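Local coordinates for protein putative ribose 5-phosphate isomerase (Leishmania infantum, PDB 6FXW) that probably interconverts ribose 5-phosphate and ribulose 5-phosphate in the pentose phosphate pathway, as a type B isomerase of the LacAB/RpiB family, at residues 11-16 with 47-52. Residues are numbered along the deposited sequence; the frame is centred on the assembly and turned at random.
With SO4 (sulfate ion), chain B.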
loop_
_atom_site.group_PDB
_atom_site.type_symbol
_atom_site.label_atom_id
_atom_site.label_comp_id
_atom_site.label_asym_id
_atom_site.label_seq_id
_atom_site.Cartn_x
_atom_site.Cartn_y
_atom_site.Cartn_z
ATOM N N GLY A 11 4.231 -17.803 13.299
ATOM C CA GLY A 11 3.026 -18.634 13.136
ATOM C C GLY A 11 2.263 -18.228 11.903
ATOM O O GLY A 11 2.301 -17.063 11.479
ATOM N N CYS A 12 1.540 -19.134 11.334
ATOM C CA CYS A 12 0.747 -18.770 10.197
ATOM C C CYS A 12 -0.350 -19.792 10.046
ATOM O O CYS A 12 -0.384 -20.813 10.736
ATOM C CB CYS A 12 1.598 -18.669 8.917
ATOM S SG CYS A 12 2.289 -20.304 8.480
ATOM N N ASP A 13 -1.300 -19.445 9.166
ATOM C CA ASP A 13 -2.317 -20.408 8.728
ATOM C C ASP A 13 -1.887 -20.973 7.367
ATOM O O ASP A 13 -0.750 -20.749 6.913
ATOM C CB ASP A 13 -3.729 -19.852 8.802
ATOM C CG ASP A 13 -4.040 -18.762 7.755
ATOM O OD1 ASP A 13 -3.177 -18.468 6.915
ATOM O OD2 ASP A 13 -5.189 -18.329 7.731
ATOM N N HIS A 14 -2.785 -21.617 6.685
ATOM C CA HIS A 14 -2.447 -22.307 5.453
ATOM C C HIS A 14 -2.189 -21.292 4.332
ATOM O O HIS A 14 -1.596 -21.628 3.322
ATOM C CB HIS A 14 -3.581 -23.195 5.007
ATOM C CG HIS A 14 -4.870 -22.527 5.015
ATOM N ND1 HIS A 14 -5.587 -22.300 6.175
ATOM C CD2 HIS A 14 -5.515 -21.884 4.005
ATOM C CE1 HIS A 14 -6.625 -21.535 5.862
ATOM N NE2 HIS A 14 -6.628 -21.312 4.540
ATOM N N ALA A 15 -2.640 -20.057 4.503
ATOM C CA ALA A 15 -2.397 -19.083 3.405
ATOM C C ALA A 15 -0.890 -18.925 3.155
ATOM O O ALA A 15 -0.447 -18.658 2.003
ATOM C CB ALA A 15 -2.978 -17.778 3.744
ATOM N N ALA A 16 -0.065 -19.086 4.198
ATOM C CA ALA A 16 1.344 -18.899 4.121
ATOM C C ALA A 16 2.111 -20.209 4.055
ATOM O O ALA A 16 3.329 -20.226 4.125
ATOM C CB ALA A 16 1.855 -18.064 5.273
ATOM N N VAL A 47 -6.403 -24.734 8.007
ATOM C CA VAL A 47 -6.407 -24.581 9.389
ATOM C C VAL A 47 -7.004 -23.212 9.782
ATOM O O VAL A 47 -7.300 -22.430 8.871
ATOM C CB VAL A 47 -5.015 -24.793 9.974
ATOM C CG1 VAL A 47 -4.409 -26.165 9.654
ATOM C CG2 VAL A 47 -4.035 -23.758 9.417
ATOM N N ASP A 48 -7.149 -22.997 11.071
ATOM C CA ASP A 48 -7.791 -21.778 11.577
ATOM C C ASP A 48 -6.799 -20.860 12.240
ATOM O O ASP A 48 -6.219 -21.158 13.238
ATOM C CB ASP A 48 -8.889 -22.193 12.530
ATOM C CG ASP A 48 -10.011 -22.949 11.830
ATOM O OD1 ASP A 48 -10.282 -22.779 10.645
ATOM O OD2 ASP A 48 -10.611 -23.791 12.579
ATOM N N TYR A 49 -6.610 -19.641 11.674
ATOM C CA TYR A 49 -5.568 -18.787 12.123
ATOM C C TYR A 49 -5.587 -18.501 13.644
ATOM O O TYR A 49 -4.518 -18.315 14.247
ATOM C CB TYR A 49 -5.589 -17.440 11.301
ATOM C CG TYR A 49 -6.852 -16.646 11.444
ATOM C CD1 TYR A 49 -7.112 -15.738 12.478
ATOM C CD2 TYR A 49 -7.824 -16.741 10.440
ATOM C CE1 TYR A 49 -8.267 -15.052 12.572
ATOM C CE2 TYR A 49 -9.020 -16.030 10.536
ATOM C CZ TYR A 49 -9.279 -15.206 11.625
ATOM O OH TYR A 49 -10.502 -14.519 11.735
ATOM N N PRO A 50 -6.768 -18.363 14.343
ATOM C CA PRO A 50 -6.651 -18.103 15.769
ATOM C C PRO A 50 -5.882 -19.116 16.559
ATOM O O PRO A 50 -5.239 -18.756 17.561
ATOM C CB PRO A 50 -8.114 -18.043 16.217
ATOM C CG PRO A 50 -8.887 -17.671 14.942
ATOM C CD PRO A 50 -8.171 -18.423 13.897
ATOM N N ASP A 51 -5.919 -20.353 16.103
ATOM C CA ASP A 51 -5.176 -21.363 16.834
ATOM C C ASP A 51 -3.645 -21.128 16.812
ATOM O O ASP A 51 -2.952 -21.413 17.816
ATOM C CB ASP A 51 -5.484 -22.753 16.322
ATOM C CG ASP A 51 -6.986 -23.177 16.488
ATOM O OD1 ASP A 51 -7.566 -22.806 17.539
ATOM O OD2 ASP A 51 -7.557 -23.806 15.562
ATOM N N TYR A 52 -3.125 -20.657 15.681
ATOM C CA TYR A 52 -1.724 -20.373 15.540
ATOM C C TYR A 52 -1.323 -19.027 16.122
ATOM O O TYR A 52 -0.234 -18.912 16.695
ATOM C CB TYR A 52 -1.367 -20.524 14.040
ATOM C CG TYR A 52 -1.552 -21.992 13.593
ATOM C CD1 TYR A 52 -0.575 -22.910 13.791
ATOM C CD2 TYR A 52 -2.753 -22.424 13.118
ATOM C CE1 TYR A 52 -0.794 -24.234 13.478
ATOM C CE2 TYR A 52 -2.976 -23.755 12.832
ATOM C CZ TYR A 52 -1.995 -24.630 13.034
ATOM O OH TYR A 52 -2.185 -25.969 12.762
HETATM S S SO4 B . -9.492 -19.368 2.930
HETATM O O1 SO4 B . -10.322 -19.726 1.713
HETATM O O2 SO4 B . -8.108 -19.791 2.716
HETATM O O3 SO4 B . -9.636 -17.815 2.979
HETATM O O4 SO4 B . -10.097 -20.067 4.028
HETATM O O HOH W 1 -7.300 -19.596 8.899
#
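D13 and Y49 bring the two backbones closest, 5.0 Å between their CA atoms, with D13 in the loop just after strand 6-12. One water bridges 11-16 and 47-52, donating to D13 OD2 (2.7 Å) and V47 O and accepting from Y49 N, so three bonds fix it. D13 CG sits between its own N and carbonyl carbon (chi1 70°), and the two carboxylate oxygens have separate partners: OD1 takes A15 N at 2.9 Å from above the carboxylate plane, an Asx turn, while OD2 accepts from the water. D13 OD2 also lies 3.7 Å from Y49 CB, near the ring plane at its edge. That ring is 69° from the carboxylate plane, and Y49 OH is hydrogen-bonded to N106 ND2 of the second subunit. V47 CG2 packs on D13 CA at 3.8 Å, and Y52 CG lies 3.3 Å from C12 O. The H14 imidazole has V47 O at its edge, in plane; its NE2 donates to sulfate O2 (2.8 Å, 160°). R116 and, from the second subunit, R140 and R144 also bind this sulfate, probably from the crystallisation liquor. Such an anion site beyond the C-terminal end of a parallel strand, shared between subunits, is consistent with an RpiB phosphate pocket, the sulfate perhaps mimicking substrate phosphate.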